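Local coordinates for protein MxaA (Stigmatella aurantiaca, PDB 4W4T) that works in myxalamid biosynthesis, where its terminal NADPH-dependent reductase domain, the part given here, probably releases the finished chain by reduction, at residues R300-P313 against V377-G389. Sequence-based numbering, arbitrary orientation.
Sequences RPESIGQTYHLVNP and VVCDSGDTLKALG
His309 lays one face of its imidazole under the sulfur of Cys379, with SG 4.2 Å from the ring centroid. At the ring's edge ND1 gives a hydrogen bond to Asp380 O at 2.9 Å; ND1 lies in the carbonyl plane, but the N-H is bent to 140°, the oxygen being tilted out of the ring plane. With CG anti to the carbonyl carbon (chi1 -73°), the ring reaches across to the chain leading into helix 382-388, while NE2 is hydrogen-bonded to Arg243. A leucine here would probably leave Asp380 O and Arg243 without this shared partner and take the aromatic face from under the cysteine sulfur. Val311 sets CG1 against Cys379 CB at 4.1 Å and CG2 against Ser381 CB. Strand 307-310 belongs to the parallel sheet of the Rossmann fold, pairing with strand 239-248, and helix 382-388 crosses it at nearly a right angle (94°). Where they cross, Thr384 OG1 sits 3.2 Å from Tyr308 CB and is hydrogen-bonded to Glu204, whose carboxylate also takes the backbone N-H groups of His309 and Asp383. The methyl CG2 of Thr384 meets Leu310 CD2 at 3.9 Å; the Leu310 side chain is about 7 Å from that of Leu67, an NADPH-binding residue, though no cofactor is bound here. Tyr308 turns its ring edge to the helix backbone around Asp383 O, and CE1 comes within 4.1 Å of Ala387 CB. A water donates to both Thr307 O and Asp383 OD2. Ala387 O lies over one face of the Arg300 guanidinium, 3.4 Å from NH1 but too poorly angled for a hydrogen bond.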
loop_
_atom_site.group_PDB
_atom_site.type_symbol
_atom_site.label_atom_id
_atom_site.label_comp_id
_atom_site.label_asym_id
_atom_site.label_seq_id
_atom_site.Cartn_x
_atom_site.Cartn_y
_atom_site.Cartn_z
ATOM N N ARG A 300 -27.000 -30.379 -8.696
ATOM C CA ARG A 300 -28.334 -30.321 -9.264
ATOM C C ARG A 300 -28.217 -30.044 -10.753
ATOM O O ARG A 300 -27.611 -29.051 -11.149
ATOM C CB ARG A 300 -29.171 -29.242 -8.575
ATOM C CG ARG A 300 -29.361 -29.460 -7.073
ATOM C CD ARG A 300 -30.007 -28.244 -6.422
ATOM N NE ARG A 300 -31.166 -27.770 -7.178
ATOM C CZ ARG A 300 -32.393 -28.242 -7.013
ATOM N NH1 ARG A 300 -32.614 -29.194 -6.115
ATOM N NH2 ARG A 300 -33.395 -27.763 -7.737
ATOM N N PRO A 301 -28.780 -30.928 -11.595
ATOM C CA PRO A 301 -28.725 -30.635 -13.030
ATOM C C PRO A 301 -29.556 -29.400 -13.360
ATOM O O PRO A 301 -29.330 -28.755 -14.378
ATOM C CB PRO A 301 -29.297 -31.906 -13.689
ATOM C CG PRO A 301 -29.926 -32.689 -12.600
ATOM C CD PRO A 301 -29.255 -32.295 -11.316
ATOM N N GLU A 302 -30.500 -29.060 -12.486
ATOM C CA GLU A 302 -31.263 -27.832 -12.659
ATOM C C GLU A 302 -30.366 -26.583 -12.618
ATOM O O GLU A 302 -30.730 -25.524 -13.132
ATOM C CB GLU A 302 -32.347 -27.737 -11.586
ATOM C CG GLU A 302 -33.423 -28.821 -11.685
ATOM C CD GLU A 302 -33.138 -30.033 -10.813
ATOM O OE1 GLU A 302 -31.994 -30.188 -10.337
ATOM O OE2 GLU A 302 -34.073 -30.838 -10.596
ATOM N N SER A 303 -29.198 -26.711 -12.003
ATOM C CA SER A 303 -28.279 -25.571 -11.833
ATOM C C SER A 303 -27.511 -25.208 -13.100
ATOM O O SER A 303 -26.884 -24.143 -13.166
ATOM C CB SER A 303 -27.271 -25.871 -10.729
ATOM O OG SER A 303 -27.899 -26.032 -9.471
ATOM N N ILE A 304 -27.524 -26.098 -14.094
ATOM C CA ILE A 304 -26.735 -25.871 -15.304
ATOM C C ILE A 304 -27.235 -24.644 -16.036
ATOM O O ILE A 304 -28.436 -24.489 -16.247
ATOM C CB ILE A 304 -26.772 -27.103 -16.239
ATOM C CG1 ILE A 304 -26.088 -28.286 -15.559
ATOM C CG2 ILE A 304 -26.118 -26.798 -17.593
ATOM C CD1 ILE A 304 -26.237 -29.603 -16.321
ATOM N N GLY A 305 -26.306 -23.754 -16.383
ATOM C CA GLY A 305 -26.631 -22.516 -17.060
ATOM C C GLY A 305 -27.096 -21.422 -16.107
ATOM O O GLY A 305 -27.314 -20.292 -16.533
ATOM N N GLN A 306 -27.230 -21.741 -14.825
ATOM C CA GLN A 306 -27.827 -20.797 -13.877
ATOM C C GLN A 306 -26.787 -20.035 -13.063
ATOM O O GLN A 306 -25.623 -20.416 -13.017
ATOM C CB GLN A 306 -28.777 -21.513 -12.919
ATOM C CG GLN A 306 -29.835 -22.375 -13.603
ATOM C CD GLN A 306 -30.527 -21.649 -14.731
ATOM O OE1 GLN A 306 -31.145 -20.598 -14.532
ATOM N NE2 GLN A 306 -30.414 -22.197 -15.935
ATOM N N THR A 307 -27.238 -18.962 -12.405
ATOM C CA THR A 307 -26.381 -18.118 -11.577
ATOM C C THR A 307 -26.987 -18.024 -10.183
ATOM O O THR A 307 -28.201 -17.869 -10.053
ATOM C CB THR A 307 -26.225 -16.706 -12.206
ATOM O OG1 THR A 307 -25.515 -16.826 -13.446
ATOM C CG2 THR A 307 -25.470 -15.726 -11.269
ATOM N N TYR A 308 -26.160 -18.141 -9.144
ATOM C CA TYR A 308 -26.653 -18.066 -7.772
ATOM C C TYR A 308 -25.861 -17.076 -6.935
ATOM O O TYR A 308 -24.636 -16.989 -7.026
ATOM C CB TYR A 308 -26.625 -19.450 -7.115
ATOM C CG TYR A 308 -27.468 -20.442 -7.879
ATOM C CD1 TYR A 308 -28.833 -20.547 -7.641
ATOM C CD2 TYR A 308 -26.906 -21.236 -8.874
ATOM C CE1 TYR A 308 -29.623 -21.442 -8.355
ATOM C CE2 TYR A 308 -27.684 -22.134 -9.593
ATOM C CZ TYR A 308 -29.038 -22.233 -9.333
ATOM O OH TYR A 308 -29.812 -23.119 -10.052
ATOM N N HIS A 309 -26.587 -16.317 -6.126
ATOM C CA HIS A 309 -25.971 -15.373 -5.213
ATOM C C HIS A 309 -25.834 -16.012 -3.855
ATOM O O HIS A 309 -26.828 -16.225 -3.151
ATOM C CB HIS A 309 -26.792 -14.093 -5.136
ATOM C CG HIS A 309 -26.691 -13.245 -6.362
ATOM N ND1 HIS A 309 -27.573 -12.222 -6.641
ATOM C CD2 HIS A 309 -25.809 -13.270 -7.392
ATOM C CE1 HIS A 309 -27.234 -11.649 -7.781
ATOM N NE2 HIS A 309 -26.162 -12.262 -8.254
ATOM N N LEU A 310 -24.602 -16.345 -3.486
ATOM C CA LEU A 310 -24.369 -16.993 -2.207
ATOM C C LEU A 310 -24.071 -15.922 -1.174
ATOM O O LEU A 310 -22.926 -15.707 -0.779
ATOM C CB LEU A 310 -23.238 -18.017 -2.310
ATOM C CG LEU A 310 -23.466 -19.032 -3.431
ATOM C CD1 LEU A 310 -22.389 -20.130 -3.405
ATOM C CD2 LEU A 310 -24.863 -19.633 -3.333
ATOM N N VAL A 311 -25.140 -15.243 -0.774
ATOM C CA VAL A 311 -25.096 -14.142 0.170
ATOM C C VAL A 311 -26.031 -14.447 1.324
ATOM O O VAL A 311 -26.940 -15.263 1.200
ATOM C CB VAL A 311 -25.514 -12.815 -0.488
ATOM C CG1 VAL A 311 -24.593 -12.494 -1.689
ATOM C CG2 VAL A 311 -26.970 -12.898 -0.947
ATOM N N ASN A 312 -25.807 -13.785 2.447
ATOM C CA ASN A 312 -26.721 -13.893 3.568
ATOM C C ASN A 312 -28.045 -13.232 3.190
ATOM O O ASN A 312 -28.074 -12.047 2.853
ATOM C CB ASN A 312 -26.114 -13.249 4.814
ATOM C CG ASN A 312 -26.735 -13.771 6.100
ATOM O OD1 ASN A 312 -27.926 -14.066 6.143
ATOM N ND2 ASN A 312 -25.926 -13.905 7.139
ATOM N N PRO A 313 -29.148 -14.000 3.233
ATOM C CA PRO A 313 -30.476 -13.439 2.956
ATOM C C PRO A 313 -30.861 -12.323 3.933
ATOM O O PRO A 313 -31.689 -11.474 3.599
ATOM C CB PRO A 313 -31.414 -14.648 3.121
ATOM C CG PRO A 313 -30.529 -15.841 2.992
ATOM C CD PRO A 313 -29.220 -15.429 3.580
ATOM N N VAL A 377 -22.919 -3.577 -2.532
ATOM C CA VAL A 377 -23.947 -4.179 -3.361
ATOM C C VAL A 377 -24.939 -4.964 -2.510
ATOM O O VAL A 377 -24.575 -5.579 -1.513
ATOM C CB VAL A 377 -23.334 -5.105 -4.445
ATOM C CG1 VAL A 377 -22.496 -6.174 -3.812
ATOM C CG2 VAL A 377 -24.425 -5.715 -5.299
ATOM N N VAL A 378 -26.202 -4.907 -2.900
ATOM C CA VAL A 378 -27.242 -5.699 -2.270
ATOM C C VAL A 378 -27.768 -6.678 -3.303
ATOM O O VAL A 378 -28.116 -6.266 -4.405
ATOM C CB VAL A 378 -28.379 -4.811 -1.739
ATOM C CG1 VAL A 378 -29.416 -5.642 -1.006
ATOM C CG2 VAL A 378 -27.810 -3.742 -0.845
ATOM N N CYS A 379 -27.806 -7.961 -2.944
ATOM C CA CYS A 379 -28.145 -9.047 -3.868
ATOM C C CYS A 379 -29.372 -9.817 -3.435
ATOM O O CYS A 379 -29.542 -10.103 -2.247
ATOM C CB CYS A 379 -26.987 -10.042 -3.990
ATOM S SG CYS A 379 -25.582 -9.315 -4.770
ATOM N N ASP A 380 -30.210 -10.156 -4.404
ATOM C CA ASP A 380 -31.316 -11.079 -4.164
ATOM C C ASP A 380 -30.802 -12.510 -4.241
ATOM O O ASP A 380 -29.865 -12.786 -4.990
ATOM C CB ASP A 380 -32.436 -10.854 -5.173
ATOM C CG ASP A 380 -33.645 -11.730 -4.895
ATOM O OD1 ASP A 380 -34.375 -11.431 -3.928
ATOM O OD2 ASP A 380 -33.854 -12.720 -5.627
ATOM N N SER A 381 -31.399 -13.417 -3.466
ATOM C CA SER A 381 -30.945 -14.808 -3.452
ATOM C C SER A 381 -32.102 -15.806 -3.541
ATOM O O SER A 381 -31.973 -16.966 -3.129
ATOM C CB SER A 381 -30.112 -15.078 -2.197
ATOM O OG SER A 381 -30.800 -14.689 -1.017
ATOM N N GLY A 382 -33.216 -15.356 -4.112
ATOM C CA GLY A 382 -34.425 -16.157 -4.165
ATOM C C GLY A 382 -34.256 -17.462 -4.927
ATOM O O GLY A 382 -34.835 -18.474 -4.533
ATOM N N ASP A 383 -33.470 -17.449 -6.006
ATOM C CA ASP A 383 -33.218 -18.678 -6.769
ATOM C C ASP A 383 -32.361 -19.669 -5.986
ATOM O O ASP A 383 -32.561 -20.884 -6.065
ATOM C CB ASP A 383 -32.560 -18.360 -8.112
ATOM C CG ASP A 383 -33.466 -17.563 -9.022
ATOM O OD1 ASP A 383 -34.676 -17.488 -8.720
ATOM O OD2 ASP A 383 -32.984 -17.019 -10.034
ATOM N N THR A 384 -31.407 -19.156 -5.220
ATOM C CA THR A 384 -30.628 -20.011 -4.342
ATOM C C THR A 384 -31.513 -20.625 -3.253
ATOM O O THR A 384 -31.440 -21.818 -2.977
ATOM C CB THR A 384 -29.491 -19.242 -3.682
ATOM O OG1 THR A 384 -28.653 -18.671 -4.704
ATOM C CG2 THR A 384 -28.677 -20.175 -2.800
ATOM N N LEU A 385 -32.340 -19.790 -2.630
ATOM C CA LEU A 385 -33.198 -20.259 -1.543
ATOM C C LEU A 385 -34.090 -21.417 -2.012
ATOM O O LEU A 385 -34.172 -22.460 -1.346
ATOM C CB LEU A 385 -34.039 -19.104 -1.004
ATOM C CG LEU A 385 -34.673 -19.321 0.370
ATOM C CD1 LEU A 385 -33.644 -19.145 1.502
ATOM C CD2 LEU A 385 -35.876 -18.383 0.561
ATOM N N LYS A 386 -34.726 -21.243 -3.165
ATOM C CA LYS A 386 -35.546 -22.318 -3.739
ATOM C C LYS A 386 -34.741 -23.578 -4.021
ATOM O O LYS A 386 -35.140 -24.679 -3.627
ATOM C CB LYS A 386 -36.239 -21.866 -5.026
ATOM C CG LYS A 386 -37.031 -20.586 -4.896
ATOM C CD LYS A 386 -37.965 -20.356 -6.089
ATOM C CE LYS A 386 -38.522 -18.929 -6.084
ATOM N NZ LYS A 386 -37.864 -18.062 -7.107
ATOM N N ALA A 387 -33.597 -23.429 -4.683
ATOM C CA ALA A 387 -32.832 -24.594 -5.090
ATOM C C ALA A 387 -32.327 -25.387 -3.876
ATOM O O ALA A 387 -32.113 -26.596 -3.965
ATOM C CB ALA A 387 -31.655 -24.179 -5.996
ATOM N N LEU A 388 -32.146 -24.707 -2.744
ATOM C CA LEU A 388 -31.610 -25.360 -1.556
ATOM C C LEU A 388 -32.695 -25.828 -0.565
ATOM O O LEU A 388 -32.372 -26.406 0.459
ATOM C CB LEU A 388 -30.648 -24.429 -0.826
ATOM C CG LEU A 388 -29.364 -24.077 -1.593
ATOM C CD1 LEU A 388 -28.452 -23.264 -0.701
ATOM C CD2 LEU A 388 -28.665 -25.330 -2.092
ATOM N N GLY A 389 -33.958 -25.571 -0.874
ATOM C CA GLY A 389 -35.033 -25.763 0.100
ATOM C C GLY A 389 -35.206 -27.194 0.595
ATOM O O GLY A 389 -35.646 -27.422 1.730
HETATM O O HOH W 1 -30.829 -18.013 -11.035
HETATM O O HOH W 2 -28.965 -10.502 0.935
#